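Local coordinates for protein FAD-dependent pyridine nucleotide-disulphide oxidoreductase (Desulfovibrio vulgaris, PDB 3IWA) that probably uses a bound FAD to pass electrons from NADH or NADPH to a disulphide or related acceptor, as in its oxidoreductase family, at residues Arg361-Gln373 with Ile449-Leu461. Sequence-based numbering, arbitrary orientation.
Sequences REGYDAVNVHVEQ and IVNVAGNVADNVL
Val371 meets the first two turns of helix 449-461 with both of its methyls. The Val371 and Ile449 side chains pass each other pointing opposite ways. From CB of Val371, CG1, anti to the backbone N (chi1 161°), lies 3.3 Å from Ile449 CG1, a close fit for two carbons. The same methyl touches Ile449 CD1 and, more loosely, Val452 CG1. CG2, the other branch, rests 3.7 Å from Ala453 CA and meets Val456 CG2 at 4.0 Å. The small Ala453 lets the valine come down onto the helix backbone.

Two residues earlier in the strand, Val369 does the same one helical turn later. Its CG1 packs 3.5 Å from Val456 CG1, and its CG2 3.9 Å from Ala457 CB. Further along, Val367 CG1 reaches Leu461 CD2 at 3.8 Å. At the other end, Gln373 NE2 lies near Ile449 CB.

The N-to-C axis directions of strand and helix differ by 136°. On the strand face turned from the helix, His370 ND1 donates to Glu372 OE2. Strand 366-372 edges an antiparallel sheet beside strand 386-393, and Asp458 forms a salt bridge with Arg320 of the second subunit. This is the helix-on-sheet layer of the C-terminal dimerisation domain of pyridine nucleotide-disulphide oxidoreductases.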
ATOM      1  N   ARG A 361       8.069 -23.535   9.204  1.00 46.52           N
ATOM      2  CA  ARG A 361       7.602 -24.853   8.693  1.00 47.17           C
ATOM      3  C   ARG A 361       8.181 -25.137   7.289  1.00 47.20           C
ATOM      4  O   ARG A 361       8.487 -26.270   6.974  1.00 46.99           O
ATOM      5  CB  ARG A 361       6.058 -25.013   8.743  1.00 46.78           C
ATOM      6  N   GLU A 362       8.383 -24.100   6.480  1.00 47.89           N
ATOM      7  CA  GLU A 362       9.005 -24.241   5.151  1.00 48.59           C
ATOM      8  C   GLU A 362      10.508 -24.397   5.244  1.00 48.49           C
ATOM      9  O   GLU A 362      11.172 -24.542   4.211  1.00 48.88           O
ATOM     10  CB  GLU A 362       8.745 -23.008   4.287  1.00 48.83           C
ATOM     11  CG  GLU A 362       7.283 -22.771   3.910  1.00 51.54           C
ATOM     12  CD  GLU A 362       6.755 -23.733   2.845  1.00 52.78           C
ATOM     13  OE1 GLU A 362       7.554 -24.522   2.275  1.00 55.84           O
ATOM     14  OE2 GLU A 362       5.536 -23.666   2.570  1.00 54.14           O
ATOM     15  N   GLY A 363      11.037 -24.309   6.465  1.00 48.02           N
ATOM     16  CA  GLY A 363      12.463 -24.420   6.714  1.00 47.97           C
ATOM     17  C   GLY A 363      13.309 -23.181   6.446  1.00 47.88           C
ATOM     18  O   GLY A 363      14.500 -23.305   6.175  1.00 48.10           O
ATOM     19  N   TYR A 364      12.711 -21.988   6.485  1.00 47.27           N
ATOM     20  CA  TYR A 364      13.508 -20.757   6.472  1.00 46.65           C
ATOM     21  C   TYR A 364      13.998 -20.539   7.880  1.00 45.61           C
ATOM     22  O   TYR A 364      13.253 -20.766   8.841  1.00 45.95           O
ATOM     23  CB  TYR A 364      12.699 -19.489   6.046  1.00 46.68           C
ATOM     24  CG  TYR A 364      12.316 -19.466   4.599  1.00 46.94           C
ATOM     25  CD1 TYR A 364      13.207 -19.042   3.624  1.00 46.11           C
ATOM     26  CD2 TYR A 364      11.057 -19.908   4.202  1.00 48.95           C
ATOM     27  CE1 TYR A 364      12.850 -19.057   2.284  1.00 46.28           C
ATOM     28  CE2 TYR A 364      10.701 -19.932   2.887  1.00 48.43           C
ATOM     29  CZ  TYR A 364      11.588 -19.510   1.935  1.00 47.31           C
ATOM     30  OH  TYR A 364      11.166 -19.562   0.637  1.00 50.69           O
ATOM     31  N   ASP A 365      15.225 -20.070   7.994  1.00 44.49           N
ATOM     32  CA  ASP A 365      15.732 -19.536   9.239  1.00 44.79           C
ATOM     33  C   ASP A 365      15.131 -18.133   9.460  1.00 44.21           C
ATOM     34  O   ASP A 365      15.781 -17.127   9.279  1.00 43.67           O
ATOM     35  CB  ASP A 365      17.271 -19.507   9.156  1.00 45.43           C
ATOM     36  CG  ASP A 365      17.952 -18.955  10.428  1.00 46.47           C
ATOM     37  OD1 ASP A 365      17.279 -18.739  11.462  1.00 45.59           O
ATOM     38  OD2 ASP A 365      19.184 -18.735  10.349  1.00 50.07           O
ATOM     39  N   ALA A 366      13.872 -18.079   9.869  1.00 44.36           N
ATOM     40  CA  ALA A 366      13.118 -16.838   9.862  1.00 43.89           C
ATOM     41  C   ALA A 366      13.038 -16.229  11.221  1.00 44.24           C
ATOM     42  O   ALA A 366      13.043 -16.930  12.209  1.00 45.07           O
ATOM     43  CB  ALA A 366      11.721 -17.090   9.370  1.00 43.54           C
ATOM     44  N   VAL A 367      12.893 -14.912  11.266  1.00 44.50           N
ATOM     45  CA  VAL A 367      12.680 -14.222  12.517  1.00 44.65           C
ATOM     46  C   VAL A 367      11.468 -13.312  12.405  1.00 44.02           C
ATOM     47  O   VAL A 367      11.226 -12.696  11.380  1.00 44.72           O
ATOM     48  CB  VAL A 367      13.959 -13.448  12.968  1.00 45.17           C
ATOM     49  CG1 VAL A 367      14.831 -13.091  11.792  1.00 45.75           C
ATOM     50  CG2 VAL A 367      13.604 -12.204  13.696  1.00 47.67           C
ATOM     51  N   ASN A 368      10.696 -13.262  13.467  1.00 43.63           N
ATOM     52  CA  ASN A 368       9.549 -12.420  13.563  1.00 43.73           C
ATOM     53  C   ASN A 368       9.917 -11.156  14.337  1.00 44.38           C
ATOM     54  O   ASN A 368      10.230 -11.217  15.528  1.00 44.32           O
ATOM     55  CB  ASN A 368       8.451 -13.167  14.309  1.00 43.61           C
ATOM     56  CG  ASN A 368       7.058 -12.646  14.007  1.00 43.37           C
ATOM     57  OD1 ASN A 368       6.224 -12.553  14.897  1.00 47.04           O
ATOM     58  ND2 ASN A 368       6.786 -12.340  12.753  1.00 41.83           N
ATOM     59  N   VAL A 369       9.869 -10.020  13.653  1.00 44.72           N
ATOM     60  CA  VAL A 369      10.141  -8.706  14.239  1.00 45.30           C
ATOM     61  C   VAL A 369       8.839  -7.928  14.462  1.00 45.44           C
ATOM     62  O   VAL A 369       8.074  -7.729  13.547  1.00 44.99           O
ATOM     63  CB  VAL A 369      11.027  -7.925  13.253  1.00 45.75           C
ATOM     64  CG1 VAL A 369      11.329  -6.532  13.750  1.00 46.78           C
ATOM     65  CG2 VAL A 369      12.299  -8.693  12.992  1.00 46.61           C
ATOM     66  N   HIS A 370       8.585  -7.473  15.670  1.00 46.39           N
ATOM     67  CA  HIS A 370       7.369  -6.711  15.934  1.00 48.05           C
ATOM     68  C   HIS A 370       7.656  -5.242  16.260  1.00 48.25           C
ATOM     69  O   HIS A 370       8.706  -4.890  16.737  1.00 47.47           O
ATOM     70  CB  HIS A 370       6.548  -7.344  17.051  1.00 48.61           C
ATOM     71  CG  HIS A 370       7.337  -7.622  18.279  1.00 52.58           C
ATOM     72  ND1 HIS A 370       7.461  -6.704  19.302  1.00 58.39           N
ATOM     73  CD2 HIS A 370       8.092  -8.690  18.632  1.00 56.25           C
ATOM     74  CE1 HIS A 370       8.249  -7.201  20.244  1.00 58.61           C
ATOM     75  NE2 HIS A 370       8.644  -8.406  19.864  1.00 58.43           N
ATOM     76  N   VAL A 371       6.672  -4.413  15.992  1.00 49.61           N
ATOM     77  CA  VAL A 371       6.729  -3.011  16.226  1.00 51.80           C
ATOM     78  C   VAL A 371       5.342  -2.596  16.638  1.00 53.50           C
ATOM     79  O   VAL A 371       4.371  -3.083  16.063  1.00 53.29           O
ATOM     80  CB  VAL A 371       7.081  -2.287  14.931  1.00 52.31           C
ATOM     81  CG1 VAL A 371       6.707  -0.864  15.053  1.00 53.72           C
ATOM     82  CG2 VAL A 371       8.574  -2.466  14.596  1.00 51.60           C
ATOM     83  N   GLU A 372       5.249  -1.729  17.646  1.00 56.24           N
ATOM     84  CA  GLU A 372       3.959  -1.166  18.103  1.00 58.93           C
ATOM     85  C   GLU A 372       4.003   0.352  18.067  1.00 60.63           C
ATOM     86  O   GLU A 372       5.085   0.932  18.099  1.00 60.87           O
ATOM     87  CB  GLU A 372       3.603  -1.625  19.526  1.00 59.43           C
ATOM     88  CG  GLU A 372       3.421  -3.129  19.665  1.00 60.58           C
ATOM     89  CD  GLU A 372       4.736  -3.886  19.605  1.00 62.53           C
ATOM     90  OE1 GLU A 372       5.736  -3.387  20.168  1.00 65.21           O
ATOM     91  OE2 GLU A 372       4.775  -4.981  19.011  1.00 64.44           O
ATOM     92  N   GLN A 373       2.831   0.987  18.004  1.00 62.73           N
ATOM     93  CA  GLN A 373       2.722   2.458  17.933  1.00 64.25           C
ATOM     94  C   GLN A 373       1.669   2.987  18.910  1.00 64.46           C
ATOM     95  O   GLN A 373       0.535   2.495  18.946  1.00 64.97           O
ATOM     96  CB  GLN A 373       2.385   2.892  16.508  1.00 65.03           C
ATOM     97  CG  GLN A 373       2.276   4.416  16.283  1.00 67.77           C
ATOM     98  CD  GLN A 373       1.993   4.770  14.816  1.00 71.29           C
ATOM     99  OE1 GLN A 373       0.842   4.997  14.429  1.00 74.20           O
ATOM    100  NE2 GLN A 373       3.041   4.796  13.995  1.00 72.29           N
ATOM    101  N   ILE A 449       5.554   3.592  10.386  1.00 41.92           N
ATOM    102  CA  ILE A 449       5.749   2.335  11.068  1.00 40.72           C
ATOM    103  C   ILE A 449       6.291   1.239  10.181  1.00 39.32           C
ATOM    104  O   ILE A 449       7.052   0.414  10.643  1.00 38.78           O
ATOM    105  CB  ILE A 449       4.482   1.897  11.852  1.00 41.26           C
ATOM    106  CG1 ILE A 449       4.837   0.707  12.763  1.00 41.61           C
ATOM    107  CG2 ILE A 449       3.324   1.619  10.923  1.00 40.31           C
ATOM    108  CD1 ILE A 449       3.701   0.185  13.599  1.00 41.68           C
ATOM    109  N   VAL A 450       5.983   1.270   8.889  1.00 38.25           N
ATOM    110  CA  VAL A 450       6.525   0.285   7.966  1.00 37.01           C
ATOM    111  C   VAL A 450       8.047   0.404   7.850  1.00 36.79           C
ATOM    112  O   VAL A 450       8.748  -0.607   7.839  1.00 36.06           O
ATOM    113  CB  VAL A 450       5.911   0.417   6.556  1.00 36.81           C
ATOM    114  CG1 VAL A 450       6.771  -0.302   5.533  1.00 35.45           C
ATOM    115  CG2 VAL A 450       4.507  -0.152   6.546  1.00 37.66           C
ATOM    116  N   ASN A 451       8.536   1.635   7.708  1.00 36.02           N
ATOM    117  CA  ASN A 451       9.970   1.897   7.677  1.00 36.68           C
ATOM    118  C   ASN A 451      10.594   1.499   9.023  1.00 36.28           C
ATOM    119  O   ASN A 451      11.657   0.920   9.079  1.00 34.93           O
ATOM    120  CB  ASN A 451      10.272   3.393   7.412  1.00 37.15           C
ATOM    121  CG  ASN A 451       9.810   3.893   6.031  1.00 37.81           C
ATOM    122  OD1 ASN A 451       9.306   4.999   5.929  1.00 41.12           O
ATOM    123  ND2 ASN A 451      10.007   3.095   4.982  1.00 38.06           N
ATOM    124  N   VAL A 452       9.921   1.829  10.115  1.00 37.05           N
ATOM    125  CA  VAL A 452      10.436   1.494  11.442  1.00 37.97           C
ATOM    126  C   VAL A 452      10.577  -0.030  11.550  1.00 38.56           C
ATOM    127  O   VAL A 452      11.574  -0.503  12.037  1.00 40.27           O
ATOM    128  CB  VAL A 452       9.555   2.106  12.554  1.00 38.17           C
ATOM    129  CG1 VAL A 452       9.968   1.590  13.994  1.00 36.95           C
ATOM    130  CG2 VAL A 452       9.598   3.660  12.459  1.00 36.88           C
ATOM    131  N   ALA A 453       9.637  -0.798  11.011  1.00 38.48           N
ATOM    132  CA  ALA A 453       9.747  -2.257  11.073  1.00 38.04           C
ATOM    133  C   ALA A 453      10.987  -2.727  10.336  1.00 37.95           C
ATOM    134  O   ALA A 453      11.663  -3.637  10.794  1.00 38.45           O
ATOM    135  CB  ALA A 453       8.492  -2.940  10.511  1.00 37.56           C
ATOM    136  N   GLY A 454      11.269  -2.135   9.177  1.00 37.86           N
ATOM    137  CA  GLY A 454      12.485  -2.468   8.423  1.00 37.65           C
ATOM    138  C   GLY A 454      13.781  -2.112   9.169  1.00 37.81           C
ATOM    139  O   GLY A 454      14.758  -2.833   9.096  1.00 36.85           O
ATOM    140  N   ASN A 455      13.770  -1.013   9.910  1.00 37.88           N
ATOM    141  CA  ASN A 455      14.943  -0.604  10.700  1.00 38.52           C
ATOM    142  C   ASN A 455      15.182  -1.540  11.904  1.00 39.08           C
ATOM    143  O   ASN A 455      16.316  -1.978  12.127  1.00 38.44           O
ATOM    144  CB  ASN A 455      14.796   0.851  11.166  1.00 37.90           C
ATOM    145  CG  ASN A 455      14.750   1.863   9.980  1.00 36.66           C
ATOM    146  OD1 ASN A 455      15.037   1.550   8.814  1.00 34.69           O
ATOM    147  ND2 ASN A 455      14.391   3.065  10.306  1.00 34.02           N
ATOM    148  N   VAL A 456      14.115  -1.860  12.642  1.00 39.53           N
ATOM    149  CA  VAL A 456      14.200  -2.836  13.724  1.00 40.64           C
ATOM    150  C   VAL A 456      14.663  -4.212  13.244  1.00 42.09           C
ATOM    151  O   VAL A 456      15.507  -4.832  13.876  1.00 43.33           O
ATOM    152  CB  VAL A 456      12.891  -2.981  14.497  1.00 41.14           C
ATOM    153  CG1 VAL A 456      13.032  -4.093  15.531  1.00 40.96           C
ATOM    154  CG2 VAL A 456      12.497  -1.668  15.145  1.00 38.75           C
ATOM    155  N   ALA A 457      14.192  -4.659  12.086  1.00 43.19           N
ATOM    156  CA  ALA A 457      14.641  -5.933  11.517  1.00 43.74           C
ATOM    157  C   ALA A 457      16.123  -5.950  11.072  1.00 44.94           C
ATOM    158  O   ALA A 457      16.827  -6.964  11.171  1.00 45.05           O
ATOM    159  CB  ALA A 457      13.743  -6.289  10.341  1.00 43.24           C
ATOM    160  N   ASP A 458      16.574  -4.850  10.485  1.00 46.19           N
ATOM    161  CA  ASP A 458      17.984  -4.697  10.138  1.00 47.00           C
ATOM    162  C   ASP A 458      18.821  -4.688  11.434  1.00 47.22           C
ATOM    163  O   ASP A 458      19.877  -5.301  11.487  1.00 46.59           O
ATOM    164  CB  ASP A 458      18.184  -3.415   9.326  1.00 47.62           C
ATOM    165  CG  ASP A 458      19.644  -3.036   9.145  1.00 47.63           C
ATOM    166  OD1 ASP A 458      20.520  -3.898   8.984  1.00 48.92           O
ATOM    167  OD2 ASP A 458      19.900  -1.840   9.125  1.00 50.40           O
ATOM    168  N   ASN A 459      18.313  -4.020  12.467  1.00 47.95           N
ATOM    169  CA  ASN A 459      18.922  -4.073  13.795  1.00 49.12           C
ATOM    170  C   ASN A 459      18.907  -5.487  14.447  1.00 50.93           C
ATOM    171  O   ASN A 459      19.945  -5.968  14.955  1.00 50.69           O
ATOM    172  CB  ASN A 459      18.254  -3.047  14.731  1.00 48.69           C
ATOM    173  CG  ASN A 459      18.597  -1.610  14.367  1.00 46.60           C
ATOM    174  OD1 ASN A 459      19.476  -1.354  13.548  1.00 41.22           O
ATOM    175  ND2 ASN A 459      17.874  -0.676  14.947  1.00 44.99           N
ATOM    176  N   VAL A 460      17.743  -6.154  14.444  1.00 52.51           N
ATOM    177  CA  VAL A 460      17.683  -7.528  14.975  1.00 52.91           C
ATOM    178  C   VAL A 460      18.672  -8.409  14.211  1.00 53.67           C
ATOM    179  O   VAL A 460      19.446  -9.108  14.829  1.00 54.56           O
ATOM    180  CB  VAL A 460      16.270  -8.137  14.975  1.00 53.01           C
ATOM    181  CG1 VAL A 460      16.342  -9.662  15.254  1.00 53.22           C
ATOM    182  CG2 VAL A 460      15.396  -7.447  15.983  1.00 50.68           C
ATOM    183  N   LEU A 461      18.716  -8.334  12.888  1.00 54.42           N
ATOM    184  CA  LEU A 461      19.694  -9.148  12.124  1.00 55.38           C
ATOM    185  C   LEU A 461      21.201  -8.809  12.318  1.00 56.69           C
ATOM    186  O   LEU A 461      22.076  -9.594  11.934  1.00 56.87           O
ATOM    187  CB  LEU A 461      19.366  -9.127  10.618  1.00 55.24           C
ATOM    188  CG  LEU A 461      18.026  -9.716  10.115  1.00 55.40           C
ATOM    189  CD1 LEU A 461      17.883  -9.568   8.599  1.00 52.12           C
ATOM    190  CD2 LEU A 461      17.875 -11.168  10.511  1.00 55.73           C
TER